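Local coordinates for prephenate dehydrogenase (Aquifex aeolicus, PDB 2G5C), which probably catalyses the NAD+-dependent oxidative decarboxylation of prephenate to 3-(4-hydroxyphenyl)pyruvate, a step in the biosynthesis of L-tyrosine, at residues A[28-34]-A[48-54]; A[1-7]-A[61-67]; A[8-12]-A[122-128]. One frame throughout, in Å; residues are numbered along the deposited sequence.

Contact 1: A[28-34]-A[48-54]; sequences KIYGYDI and IDEGTTS. With NAD (nicotinamide-adenine-dinucleotide), chain E.
Asp49 grips both polar backbone atoms of Ile29. Its CB lies 3.5 Å from Ile29 O, and its CG meets the aliphatic chain of Lys28 at CD, the two side chains crossing at about a right angle. At the tip, OD2 accepts Ile29 N at 2.7 Å, nearly in line with its own C-O bond and with an N-H...O angle of 171°. With CG anti to the carbonyl carbon (chi1 -68°) the carboxylate reaches this N-H, while Asp49 N donates to Ile29 O. OD1 remains 4.6 Å from Lys28 NZ, too far for a salt bridge; Arg21 pairs with OD2 instead. Parallel strand pairing then takes over: Thr52 N bonds to Gly31 O at 2.9 Å and Asp33 N to Thr52 O. At Gly31 a side chain would run into Ile48 CD1, which sits 4.0 Å from Gly31 N. Beyond the strand, Thr53 OG1 donates to a lone pair of Asp33 O. Asp33 turns its carboxylate to the adenosine ribose of NAD, where OD1 accepts O2B at 2.6 Å and OD2 accepts O3B at 2.7 Å, as the acid after the second strand commonly does in NAD-dependent Rossmann domains. The pairing closes the beta-alpha-beta unit of strand 28-32, helix 36-44 and strand 50-52: the helix covers Ile48 through Ala42 and Val43, strand 3-7 flanks strand 28-32, and strand 50-52 is an outermost strand of this chain's sheet.

Contact 2: A[1-7]-A[61-67]; sequences MQNVLIV and FSPDFVM
Leu5 loses more surface to this contact than any other residue of the two segments. Its CB presses on Pro63 CB at 3.5 Å and its CD2 on Pro63 CG, the side chains lying side by side, while CD1 reaches the edge of the Phe61 ring. The N and O of Leu5 both bond to segment 61-67: Leu5 N donates to Phe65 O at 2.9 Å and Leu5 O accepts Met67 N at 3.0 Å, both close to straight, in the parallel pairing of the first and fourth strands of a Rossmann sheet, ordered 3-2-1-4. Asn3, the next most covered, lies over the turn before strand 65-68, with its CG 3.5 Å from Phe61 O. Its main chain pairs with Asp64, whose N donates to Asn3 O and whose OD2 takes Asn3 N at 3.1 Å from the syn side. Asp64 CG lies between the backbone N and the carbonyl carbon (chi1 47°), which brings the carboxylate to this N-H. OD2 also draws a weak bond from Gln2 N, and OD1 forms a salt bridge with the N-terminal amine of Met1, though its hydrogen bond is weak. An alanine in place of Asp64 is likely to leave that amine and the N-H of Asn3 without their carboxylate partner. Phe65 takes CE of Met1, a poorly ordered selenomethionine, over the centre of one ring face, 3.6 Å from the centroid, in a CH-pi contact. Strand 3-7 lies between strands 28-32 and 65-68; Phe16 of helix 11-22 and Val160 of helix 151-163 pack against Phe65.

Contact 3: A[8-12]-A[122-128]; sequences GVGFM and GTEKSGV. With NAD (nicotinamide-adenine-dinucleotide), chain E.
Phe11 and Lys125 bring the glycine-rich turn of the Rossmann fold, whose Gly8 and Gly10 fit the first two glycines of a GxGxxG pattern, against the loop 122-128, and the diphosphate of NAD is held by backbone amides from both. The polar bonds run to the cofactor. NAD O1A accepts two N-H groups, one from each segment: Phe11 N at 3.0 Å with an N-H...O angle of 176°, and Gly127 N, also at 3.0 Å. On the second phosphate O1N takes Met12 N at 2.8 Å, again nearly straight. Phe11 and Met12 open helix 11-22, with Gly10 at its N-cap position, so the helix start faces the phosphates and probably helps to offset their charge. Ser126 OG adds a weak bond to O2A, and Glu124 N a weak one to the carboxamide O7N.

Aromatic packing joins the segments themselves. With CG anti to the backbone N (chi1 172°), the Phe11 ring turns one face to Lys125, whose CB stands over its centre, 4.2 Å from the centroid, in a CH-pi contact; the lysine chain, bent at chi3 and chi4, then passes along the ring's rim, and Gly122 CA lies in the ring plane at the edge, 3.5 Å from CE2. A side chain at Gly122 would clash with the selenium of Met12, a selenomethionine, and sit tight against this ring.

Apolar and C-H...O contacts finish the far end. Val9 and Val128 lie side by side, CG1 to CG2, and Val128 CA offers its hydrogen to Gly10 O. In the first turn of the helix, Met12, bent at chi2 and chi3, packs against the nicotinamide ring, its CE 3.6 Å from NAD C5N.

All three contacts belong to the nucleotide-binding part of the chain. Contacts 1 and 2, with centres about 10 Å apart, share the sheet: Tyr30 N bonds to Val4 O at 2.6 Å, and the rings of Tyr30 and Phe61 stack. Segment 1-7 runs directly into 8-12, so strand 3-7 of contact 2 delivers the chain to the glycine-rich turn of contact 3, whose centre is about 19 Å away. Contacts 1 and 3 lie about 16 Å apart, centre to centre, and hold different parts of one NAD, contact 1 the adenosine and contact 3 the diphosphate and nicotinamide. Asp33 OD2 joins them by accepting Val9 N at 2.8 Å.

Contact 1: A[28-34]-A[48-54]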
loop_
_atom_site.group_PDB
_atom_site.type_symbol
_atom_site.label_atom_id
_atom_site.label_comp_id
_atom_site.label_asym_id
_atom_site.label_seq_id
_atom_site.Cartn_x
_atom_site.Cartn_y
_atom_site.Cartn_z
ATOM N N LYS A 28 1.277 -25.542 -32.403
ATOM C CA LYS A 28 2.213 -24.471 -32.730
ATOM C C LYS A 28 1.853 -23.159 -32.049
ATOM O O LYS A 28 0.680 -22.798 -31.950
ATOM C CB LYS A 28 2.268 -24.254 -34.246
ATOM C CG LYS A 28 3.175 -25.228 -34.985
ATOM C CD LYS A 28 4.638 -24.925 -34.695
ATOM C CE LYS A 28 5.560 -26.001 -35.248
ATOM N NZ LYS A 28 5.307 -27.322 -34.603
ATOM N N ILE A 29 2.875 -22.455 -31.574
ATOM C CA ILE A 29 2.683 -21.173 -30.914
ATOM C C ILE A 29 3.478 -20.133 -31.683
ATOM O O ILE A 29 4.700 -20.199 -31.762
ATOM C CB ILE A 29 3.163 -21.211 -29.453
ATOM C CG1 ILE A 29 2.346 -22.246 -28.674
ATOM C CG2 ILE A 29 2.999 -19.845 -28.820
ATOM C CD1 ILE A 29 2.782 -22.433 -27.238
ATOM N N TYR A 30 2.765 -19.177 -32.258
ATOM C CA TYR A 30 3.380 -18.127 -33.051
ATOM C C TYR A 30 3.288 -16.790 -32.339
ATOM O O TYR A 30 2.525 -16.634 -31.381
ATOM C CB TYR A 30 2.674 -18.032 -34.406
ATOM C CG TYR A 30 2.789 -19.276 -35.247
ATOM C CD1 TYR A 30 3.992 -19.613 -35.862
ATOM C CD2 TYR A 30 1.696 -20.124 -35.425
ATOM C CE1 TYR A 30 4.106 -20.763 -36.638
ATOM C CE2 TYR A 30 1.798 -21.278 -36.198
ATOM C CZ TYR A 30 3.007 -21.592 -36.802
ATOM O OH TYR A 30 3.119 -22.733 -37.573
ATOM N N GLY A 31 4.059 -15.823 -32.821
ATOM C CA GLY A 31 4.038 -14.513 -32.210
ATOM C C GLY A 31 4.133 -13.370 -33.197
ATOM O O GLY A 31 4.728 -13.497 -34.267
ATOM N N TYR A 32 3.509 -12.256 -32.832
ATOM C CA TYR A 32 3.527 -11.038 -33.631
ATOM C C TYR A 32 3.838 -9.911 -32.666
ATOM O O TYR A 32 3.169 -9.753 -31.643
ATOM C CB TYR A 32 2.174 -10.767 -34.294
ATOM C CG TYR A 32 2.064 -9.348 -34.817
ATOM C CD1 TYR A 32 2.947 -8.871 -35.786
ATOM C CD2 TYR A 32 1.121 -8.463 -34.296
ATOM C CE1 TYR A 32 2.898 -7.544 -36.217
ATOM C CE2 TYR A 32 1.064 -7.133 -34.719
ATOM C CZ TYR A 32 1.956 -6.682 -35.676
ATOM O OH TYR A 32 1.924 -5.364 -36.071
ATOM N N ASP A 33 4.858 -9.131 -32.994
ATOM C CA ASP A 33 5.275 -8.027 -32.149
ATOM C C ASP A 33 5.983 -7.010 -33.034
ATOM O O ASP A 33 6.625 -7.383 -34.016
ATOM C CB ASP A 33 6.234 -8.547 -31.075
ATOM C CG ASP A 33 6.347 -7.613 -29.891
ATOM O OD1 ASP A 33 6.845 -6.480 -30.059
ATOM O OD2 ASP A 33 5.930 -8.021 -28.785
ATOM N N ILE A 34 5.857 -5.730 -32.699
ATOM C CA ILE A 34 6.508 -4.686 -33.479
ATOM C C ILE A 34 7.995 -4.627 -33.167
ATOM O O ILE A 34 8.755 -3.979 -33.879
ATOM C CB ILE A 34 5.920 -3.293 -33.183
ATOM C CG1 ILE A 34 5.983 -3.015 -31.677
ATOM C CG2 ILE A 34 4.513 -3.200 -33.728
ATOM C CD1 ILE A 34 5.656 -1.586 -31.298
ATOM N N ILE A 48 7.912 -19.191 -28.128
ATOM C CA ILE A 48 7.117 -19.370 -29.337
ATOM C C ILE A 48 7.948 -20.160 -30.346
ATOM O O ILE A 48 9.177 -20.204 -30.248
ATOM C CB ILE A 48 6.727 -18.010 -29.969
ATOM C CG1 ILE A 48 7.988 -17.248 -30.383
ATOM C CG2 ILE A 48 5.918 -17.184 -28.970
ATOM C CD1 ILE A 48 7.721 -16.002 -31.193
ATOM N N ASP A 49 7.278 -20.785 -31.309
ATOM C CA ASP A 49 7.960 -21.571 -32.330
ATOM C C ASP A 49 8.576 -20.661 -33.391
ATOM O O ASP A 49 9.671 -20.917 -33.890
ATOM C CB ASP A 49 6.975 -22.541 -32.984
ATOM C CG ASP A 49 6.504 -23.628 -32.032
ATOM O OD1 ASP A 49 7.326 -24.493 -31.662
ATOM O OD2 ASP A 49 5.313 -23.618 -31.651
ATOM N N GLU A 50 7.860 -19.595 -33.726
ATOM C CA GLU A 50 8.305 -18.636 -34.726
ATOM C C GLU A 50 7.475 -17.373 -34.580
ATOM O O GLU A 50 6.367 -17.405 -34.042
ATOM C CB GLU A 50 8.121 -19.203 -36.140
ATOM C CG GLU A 50 8.423 -18.195 -37.250
ATOM C CD GLU A 50 8.076 -18.700 -38.642
ATOM O OE1 GLU A 50 8.248 -17.925 -39.608
ATOM O OE2 GLU A 50 7.634 -19.864 -38.776
ATOM N N GLY A 51 8.008 -16.258 -35.058
ATOM C CA GLY A 51 7.280 -15.010 -34.961
ATOM C C GLY A 51 7.607 -14.082 -36.107
ATOM O O GLY A 51 8.497 -14.361 -36.907
ATOM N N THR A 52 6.876 -12.978 -36.192
ATOM C CA THR A 52 7.107 -12.001 -37.245
ATOM C C THR A 52 6.835 -10.600 -36.718
ATOM O O THR A 52 6.109 -10.420 -35.737
ATOM C CB THR A 52 6.206 -12.268 -38.477
ATOM O OG1 THR A 52 6.483 -11.296 -39.495
ATOM C CG2 THR A 52 4.729 -12.189 -38.092
ATOM N N THR A 53 7.430 -9.611 -37.371
ATOM C CA THR A 53 7.254 -8.224 -36.980
ATOM C C THR A 53 6.312 -7.567 -37.980
ATOM O O THR A 53 5.999 -6.385 -37.874
ATOM C CB THR A 53 8.604 -7.478 -36.980
ATOM O OG1 THR A 53 8.457 -6.213 -36.321
ATOM C CG2 THR A 53 9.085 -7.249 -38.405
ATOM N N SER A 54 5.863 -8.354 -38.952
ATOM C CA SER A 54 4.955 -7.867 -39.985
ATOM C C SER A 54 3.572 -8.493 -39.836
ATOM O O SER A 54 3.396 -9.693 -40.056
ATOM C CB SER A 54 5.518 -8.189 -41.370
ATOM O OG SER A 54 4.585 -7.852 -42.378
HETATM P PA NAD E . 5.008 -5.798 -21.987
HETATM O O1A NAD E . 5.818 -6.789 -21.260
HETATM O O2A NAD E . 5.596 -4.407 -22.099
HETATM O O5B NAD E . 4.711 -6.424 -23.420
HETATM C C5B NAD E . 3.963 -5.703 -24.356
HETATM C C4B NAD E . 4.385 -6.124 -25.753
HETATM O O4B NAD E . 3.618 -5.327 -26.616
HETATM C C3B NAD E . 5.861 -5.790 -26.071
HETATM O O3B NAD E . 6.615 -6.947 -26.409
HETATM C C2B NAD E . 5.745 -4.755 -27.193
HETATM O O2B NAD E . 6.801 -4.733 -28.130
HETATM C C1B NAD E . 4.401 -5.149 -27.758
HETATM N N9A NAD E . 3.680 -4.205 -28.630
HETATM C C8A NAD E . 3.512 -2.846 -28.497
HETATM N N7A NAD E . 2.776 -2.401 -29.530
HETATM C C5A NAD E . 2.466 -3.450 -30.324
HETATM C C6A NAD E . 1.739 -3.601 -31.515
HETATM N N6A NAD E . 1.172 -2.562 -32.101
HETATM N N1A NAD E . 1.609 -4.866 -32.090
HETATM C C2A NAD E . 2.198 -5.982 -31.493
HETATM N N3A NAD E . 2.919 -5.843 -30.316
HETATM C C4A NAD E . 3.041 -4.594 -29.755
HETATM O O3 NAD E . 3.514 -5.651 -21.337
HETATM P PN NAD E . 2.738 -6.773 -20.489
HETATM O O1N NAD E . 3.096 -8.098 -21.028
HETATM O O2N NAD E . 3.042 -6.543 -19.050
HETATM O O5D NAD E . 1.156 -6.509 -20.668
HETATM C C5D NAD E . 0.523 -6.637 -21.927
HETATM C C4D NAD E . -1.009 -6.459 -21.845
HETATM O O4D NAD E . -1.523 -7.192 -20.744
HETATM C C3D NAD E . -1.573 -5.038 -21.704
HETATM O O3D NAD E . -2.606 -4.861 -22.676
HETATM C C2D NAD E . -2.122 -4.942 -20.289
HETATM O O2D NAD E . -3.276 -4.111 -20.194
HETATM C C1D NAD E . -2.373 -6.407 -19.933
HETATM N N1N NAD E . -2.150 -6.801 -18.507
HETATM C C2N NAD E . -0.926 -6.491 -17.920
HETATM C C3N NAD E . -0.683 -6.845 -16.586
HETATM C C7N NAD E . 0.642 -6.505 -15.969
HETATM O O7N NAD E . 0.847 -6.864 -14.666
HETATM N N7N NAD E . 1.611 -5.882 -16.617
HETATM C C4N NAD E . -1.701 -7.519 -15.855
HETATM C C5N NAD E . -2.939 -7.828 -16.462
HETATM C C6N NAD E . -3.152 -7.459 -17.801
#

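Contact 2: A[1-7]-A[61-67]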
loop_
_atom_site.group_PDB
_atom_site.type_symbol
_atom_site.label_atom_id
_atom_site.label_comp_id
_atom_site.label_asym_id
_atom_site.label_seq_id
_atom_site.Cartn_x
_atom_site.Cartn_y
_atom_site.Cartn_z
HETATM N N MSE A 1 -8.414 -25.034 -32.744
HETATM C CA MSE A 1 -7.194 -24.678 -31.962
HETATM C C MSE A 1 -6.018 -25.602 -32.262
HETATM O O MSE A 1 -6.129 -26.819 -32.134
HETATM C CB MSE A 1 -7.497 -24.721 -30.461
HETATM C CG MSE A 1 -6.258 -24.718 -29.580
HETATM SE SE MSE A 1 -6.655 -24.740 -27.684
HETATM C CE MSE A 1 -6.112 -22.927 -27.270
ATOM N N GLN A 2 -4.898 -25.006 -32.657
ATOM C CA GLN A 2 -3.673 -25.739 -32.965
ATOM C C GLN A 2 -2.610 -24.750 -33.430
ATOM O O GLN A 2 -1.412 -24.999 -33.302
ATOM C CB GLN A 2 -3.923 -26.793 -34.043
ATOM C CG GLN A 2 -3.418 -28.178 -33.657
ATOM C CD GLN A 2 -4.007 -28.668 -32.342
ATOM O OE1 GLN A 2 -3.697 -28.144 -31.272
ATOM N NE2 GLN A 2 -4.871 -29.673 -32.421
ATOM N N ASN A 3 -3.063 -23.631 -33.980
ATOM C CA ASN A 3 -2.169 -22.567 -34.423
ATOM C C ASN A 3 -2.436 -21.374 -33.514
ATOM O O ASN A 3 -3.290 -20.535 -33.803
ATOM C CB ASN A 3 -2.448 -22.179 -35.874
ATOM C CG ASN A 3 -1.976 -23.229 -36.854
ATOM O OD1 ASN A 3 -0.811 -23.624 -36.839
ATOM N ND2 ASN A 3 -2.878 -23.685 -37.720
ATOM N N VAL A 4 -1.713 -21.318 -32.402
ATOM C CA VAL A 4 -1.879 -20.237 -31.439
ATOM C C VAL A 4 -1.024 -19.031 -31.800
ATOM O O VAL A 4 0.171 -19.163 -32.053
ATOM C CB VAL A 4 -1.492 -20.697 -30.015
ATOM C CG1 VAL A 4 -1.578 -19.522 -29.042
ATOM C CG2 VAL A 4 -2.396 -21.835 -29.572
ATOM N N LEU A 5 -1.644 -17.855 -31.818
ATOM C CA LEU A 5 -0.926 -16.627 -32.128
ATOM C C LEU A 5 -0.896 -15.691 -30.928
ATOM O O LEU A 5 -1.941 -15.263 -30.436
ATOM C CB LEU A 5 -1.575 -15.890 -33.300
ATOM C CG LEU A 5 -0.923 -14.531 -33.586
ATOM C CD1 LEU A 5 0.504 -14.741 -34.068
ATOM C CD2 LEU A 5 -1.733 -13.767 -34.622
ATOM N N ILE A 6 0.306 -15.377 -30.467
ATOM C CA ILE A 6 0.476 -14.463 -29.349
ATOM C C ILE A 6 0.741 -13.085 -29.949
ATOM O O ILE A 6 1.762 -12.884 -30.604
ATOM C CB ILE A 6 1.698 -14.841 -28.479
ATOM C CG1 ILE A 6 1.512 -16.233 -27.867
ATOM C CG2 ILE A 6 1.917 -13.771 -27.407
ATOM C CD1 ILE A 6 0.347 -16.360 -26.907
ATOM N N VAL A 7 -0.185 -12.151 -29.756
ATOM C CA VAL A 7 0.002 -10.792 -30.263
ATOM C C VAL A 7 0.542 -9.965 -29.106
ATOM O O VAL A 7 -0.157 -9.729 -28.118
ATOM C CB VAL A 7 -1.318 -10.173 -30.767
ATOM C CG1 VAL A 7 -1.136 -8.678 -30.987
ATOM C CG2 VAL A 7 -1.738 -10.843 -32.083
ATOM N N PHE A 61 0.856 -18.128 -40.759
ATOM C CA PHE A 61 0.676 -18.921 -39.548
ATOM C C PHE A 61 -0.754 -19.441 -39.463
ATOM O O PHE A 61 -1.041 -20.354 -38.686
ATOM C CB PHE A 61 0.947 -18.070 -38.300
ATOM C CG PHE A 61 2.303 -17.416 -38.271
ATOM C CD1 PHE A 61 2.557 -16.375 -37.379
ATOM C CD2 PHE A 61 3.329 -17.846 -39.106
ATOM C CE1 PHE A 61 3.810 -15.771 -37.314
ATOM C CE2 PHE A 61 4.590 -17.247 -39.049
ATOM C CZ PHE A 61 4.828 -16.206 -38.149
ATOM N N SER A 62 -1.645 -18.847 -40.257
ATOM C CA SER A 62 -3.060 -19.219 -40.268
ATOM C C SER A 62 -3.528 -19.568 -38.858
ATOM O O SER A 62 -3.961 -20.685 -38.590
ATOM C CB SER A 62 -3.297 -20.404 -41.206
ATOM O OG SER A 62 -2.609 -21.555 -40.754
ATOM N N PRO A 63 -3.446 -18.604 -37.931
ATOM C CA PRO A 63 -3.865 -18.841 -36.546
ATOM C C PRO A 63 -5.370 -18.978 -36.369
ATOM O O PRO A 63 -6.147 -18.273 -37.013
ATOM C CB PRO A 63 -3.303 -17.629 -35.812
ATOM C CG PRO A 63 -3.412 -16.547 -36.841
ATOM C CD PRO A 63 -2.943 -17.228 -38.107
ATOM N N ASP A 64 -5.777 -19.900 -35.502
ATOM C CA ASP A 64 -7.195 -20.102 -35.232
ATOM C C ASP A 64 -7.534 -19.715 -33.792
ATOM O O ASP A 64 -8.695 -19.742 -33.383
ATOM C CB ASP A 64 -7.594 -21.553 -35.514
ATOM C CG ASP A 64 -6.639 -22.558 -34.910
ATOM O OD1 ASP A 64 -6.796 -23.762 -35.209
ATOM O OD2 ASP A 64 -5.738 -22.156 -34.145
ATOM N N PHE A 65 -6.506 -19.345 -33.035
ATOM C CA PHE A 65 -6.671 -18.926 -31.646
ATOM C C PHE A 65 -5.705 -17.764 -31.416
ATOM O O PHE A 65 -4.495 -17.941 -31.477
ATOM C CB PHE A 65 -6.333 -20.080 -30.698
ATOM C CG PHE A 65 -6.748 -19.835 -29.278
ATOM C CD1 PHE A 65 -8.057 -20.075 -28.873
ATOM C CD2 PHE A 65 -5.840 -19.330 -28.351
ATOM C CE1 PHE A 65 -8.458 -19.815 -27.563
ATOM C CE2 PHE A 65 -6.231 -19.064 -27.038
ATOM C CZ PHE A 65 -7.541 -19.307 -26.643
ATOM N N VAL A 66 -6.240 -16.578 -31.157
ATOM C CA VAL A 66 -5.404 -15.404 -30.956
ATOM C C VAL A 66 -5.556 -14.772 -29.571
ATOM O O VAL A 66 -6.667 -14.560 -29.092
ATOM C CB VAL A 66 -5.713 -14.342 -32.034
ATOM C CG1 VAL A 66 -4.785 -13.148 -31.882
ATOM C CG2 VAL A 66 -5.562 -14.963 -33.422
HETATM N N MSE A 67 -4.424 -14.474 -28.937
HETATM C CA MSE A 67 -4.423 -13.856 -27.612
HETATM C C MSE A 67 -3.774 -12.479 -27.671
HETATM O O MSE A 67 -2.551 -12.362 -27.720
HETATM C CB MSE A 67 -3.664 -14.732 -26.609
HETATM C CG MSE A 67 -3.545 -14.125 -25.200
HETATM SE SE MSE A 67 -5.240 -14.011 -24.270
HETATM C CE MSE A 67 -5.453 -15.885 -23.861
#

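Contact 3: A[8-12]-A[122-128]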
loop_
_atom_site.group_PDB
_atom_site.type_symbol
_atom_site.label_atom_id
_atom_site.label_comp_id
_atom_site.label_asym_id
_atom_site.label_seq_id
_atom_site.Cartn_x
_atom_site.Cartn_y
_atom_site.Cartn_z
ATOM N N GLY A 8 1.790 -9.524 -29.237
ATOM C CA GLY A 8 2.428 -8.772 -28.173
ATOM C C GLY A 8 3.148 -9.804 -27.320
ATOM O O GLY A 8 2.587 -10.334 -26.357
ATOM N N VAL A 9 4.390 -10.104 -27.683
ATOM C CA VAL A 9 5.170 -11.097 -26.957
ATOM C C VAL A 9 5.982 -10.455 -25.836
ATOM O O VAL A 9 7.188 -10.246 -25.965
ATOM C CB VAL A 9 6.132 -11.860 -27.908
ATOM C CG1 VAL A 9 6.735 -13.056 -27.188
ATOM C CG2 VAL A 9 5.387 -12.313 -29.155
ATOM N N GLY A 10 5.303 -10.139 -24.739
ATOM C CA GLY A 10 5.967 -9.534 -23.604
ATOM C C GLY A 10 5.816 -10.416 -22.383
ATOM O O GLY A 10 5.778 -11.645 -22.494
ATOM N N PHE A 11 5.725 -9.793 -21.213
ATOM C CA PHE A 11 5.572 -10.531 -19.971
ATOM C C PHE A 11 4.305 -11.387 -19.974
ATOM O O PHE A 11 4.350 -12.582 -19.686
ATOM C CB PHE A 11 5.533 -9.558 -18.784
ATOM C CG PHE A 11 5.182 -10.212 -17.484
ATOM C CD1 PHE A 11 6.033 -11.148 -16.909
ATOM C CD2 PHE A 11 3.988 -9.909 -16.840
ATOM C CE1 PHE A 11 5.700 -11.775 -15.711
ATOM C CE2 PHE A 11 3.645 -10.529 -15.643
ATOM C CZ PHE A 11 4.504 -11.464 -15.076
HETATM N N MSE A 12 3.174 -10.772 -20.298
HETATM C CA MSE A 12 1.905 -11.486 -20.317
HETATM C C MSE A 12 1.792 -12.433 -21.512
HETATM O O MSE A 12 1.453 -13.607 -21.350
HETATM C CB MSE A 12 0.741 -10.487 -20.315
HETATM C CG MSE A 12 0.733 -9.541 -19.112
HETATM SE SE MSE A 12 0.480 -10.423 -17.400
HETATM C CE MSE A 12 -1.397 -10.860 -17.576
ATOM N N GLY A 122 0.081 -11.221 -12.710
ATOM C CA GLY A 122 1.158 -10.408 -13.249
ATOM C C GLY A 122 1.673 -9.393 -12.248
ATOM O O GLY A 122 0.948 -8.483 -11.847
ATOM N N THR A 123 2.929 -9.547 -11.845
ATOM C CA THR A 123 3.534 -8.640 -10.877
ATOM C C THR A 123 3.992 -7.335 -11.523
ATOM O O THR A 123 5.005 -6.755 -11.125
ATOM C CB THR A 123 4.740 -9.300 -10.178
ATOM O OG1 THR A 123 5.700 -9.707 -11.161
ATOM C CG2 THR A 123 4.293 -10.517 -9.379
ATOM N N GLU A 124 3.237 -6.881 -12.518
ATOM C CA GLU A 124 3.536 -5.638 -13.227
ATOM C C GLU A 124 4.838 -5.663 -14.030
ATOM O O GLU A 124 5.115 -4.731 -14.785
ATOM C CB GLU A 124 3.578 -4.459 -12.245
ATOM C CG GLU A 124 2.254 -4.154 -11.543
ATOM C CD GLU A 124 1.894 -5.177 -10.477
ATOM O OE1 GLU A 124 2.680 -5.340 -9.518
ATOM O OE2 GLU A 124 0.825 -5.815 -10.595
ATOM N N LYS A 125 5.629 -6.721 -13.874
ATOM C CA LYS A 125 6.897 -6.830 -14.593
ATOM C C LYS A 125 6.719 -6.578 -16.087
ATOM O O LYS A 125 5.627 -6.753 -16.628
ATOM C CB LYS A 125 7.523 -8.211 -14.378
ATOM C CG LYS A 125 7.858 -8.524 -12.929
ATOM C CD LYS A 125 8.754 -9.753 -12.812
ATOM C CE LYS A 125 8.087 -11.006 -13.367
ATOM N NZ LYS A 125 6.868 -11.390 -12.604
ATOM N N SER A 126 7.795 -6.166 -16.750
ATOM C CA SER A 126 7.741 -5.886 -18.179
ATOM C C SER A 126 8.867 -6.581 -18.933
ATOM O O SER A 126 10.027 -6.533 -18.522
ATOM C CB SER A 126 7.815 -4.377 -18.420
ATOM O OG SER A 126 7.655 -4.075 -19.795
ATOM N N GLY A 127 8.517 -7.224 -20.044
ATOM C CA GLY A 127 9.508 -7.924 -20.839
ATOM C C GLY A 127 9.258 -9.420 -20.859
ATOM O O GLY A 127 9.021 -10.033 -19.818
ATOM N N VAL A 128 9.313 -10.009 -22.049
ATOM C CA VAL A 128 9.088 -11.440 -22.210
ATOM C C VAL A 128 10.123 -12.237 -21.420
ATOM O O VAL A 128 9.937 -13.421 -21.147
ATOM C CB VAL A 128 9.156 -11.844 -23.704
ATOM C CG1 VAL A 128 10.514 -11.484 -24.275
ATOM C CG2 VAL A 128 8.881 -13.329 -23.860
HETATM P PA NAD E . 5.008 -5.798 -21.987
HETATM O O1A NAD E . 5.818 -6.789 -21.260
HETATM O O2A NAD E . 5.596 -4.407 -22.099
HETATM O O5B NAD E . 4.711 -6.424 -23.420
HETATM C C5B NAD E . 3.963 -5.703 -24.356
HETATM C C4B NAD E . 4.385 -6.124 -25.753
HETATM O O4B NAD E . 3.618 -5.327 -26.616
HETATM C C3B NAD E . 5.861 -5.790 -26.071
HETATM O O3B NAD E . 6.615 -6.947 -26.409
HETATM C C2B NAD E . 5.745 -4.755 -27.193
HETATM O O2B NAD E . 6.801 -4.733 -28.130
HETATM C C1B NAD E . 4.401 -5.149 -27.758
HETATM N N9A NAD E . 3.680 -4.205 -28.630
HETATM C C8A NAD E . 3.512 -2.846 -28.497
HETATM N N7A NAD E . 2.776 -2.401 -29.530
HETATM C C5A NAD E . 2.466 -3.450 -30.324
HETATM C C6A NAD E . 1.739 -3.601 -31.515
HETATM N N6A NAD E . 1.172 -2.562 -32.101
HETATM N N1A NAD E . 1.609 -4.866 -32.090
HETATM C C2A NAD E . 2.198 -5.982 -31.493
HETATM N N3A NAD E . 2.919 -5.843 -30.316
HETATM C C4A NAD E . 3.041 -4.594 -29.755
HETATM O O3 NAD E . 3.514 -5.651 -21.337
HETATM P PN NAD E . 2.738 -6.773 -20.489
HETATM O O1N NAD E . 3.096 -8.098 -21.028
HETATM O O2N NAD E . 3.042 -6.543 -19.050
HETATM O O5D NAD E . 1.156 -6.509 -20.668
HETATM C C5D NAD E . 0.523 -6.637 -21.927
HETATM C C4D NAD E . -1.009 -6.459 -21.845
HETATM O O4D NAD E . -1.523 -7.192 -20.744
HETATM C C3D NAD E . -1.573 -5.038 -21.704
HETATM O O3D NAD E . -2.606 -4.861 -22.676
HETATM C C2D NAD E . -2.122 -4.942 -20.289
HETATM O O2D NAD E . -3.276 -4.111 -20.194
HETATM C C1D NAD E . -2.373 -6.407 -19.933
HETATM N N1N NAD E . -2.150 -6.801 -18.507
HETATM C C2N NAD E . -0.926 -6.491 -17.920
HETATM C C3N NAD E . -0.683 -6.845 -16.586
HETATM C C7N NAD E . 0.642 -6.505 -15.969
HETATM O O7N NAD E . 0.847 -6.864 -14.666
HETATM N N7N NAD E . 1.611 -5.882 -16.617
HETATM C C4N NAD E . -1.701 -7.519 -15.855
HETATM C C5N NAD E . -2.939 -7.828 -16.462
HETATM C C6N NAD E . -3.152 -7.459 -17.801
#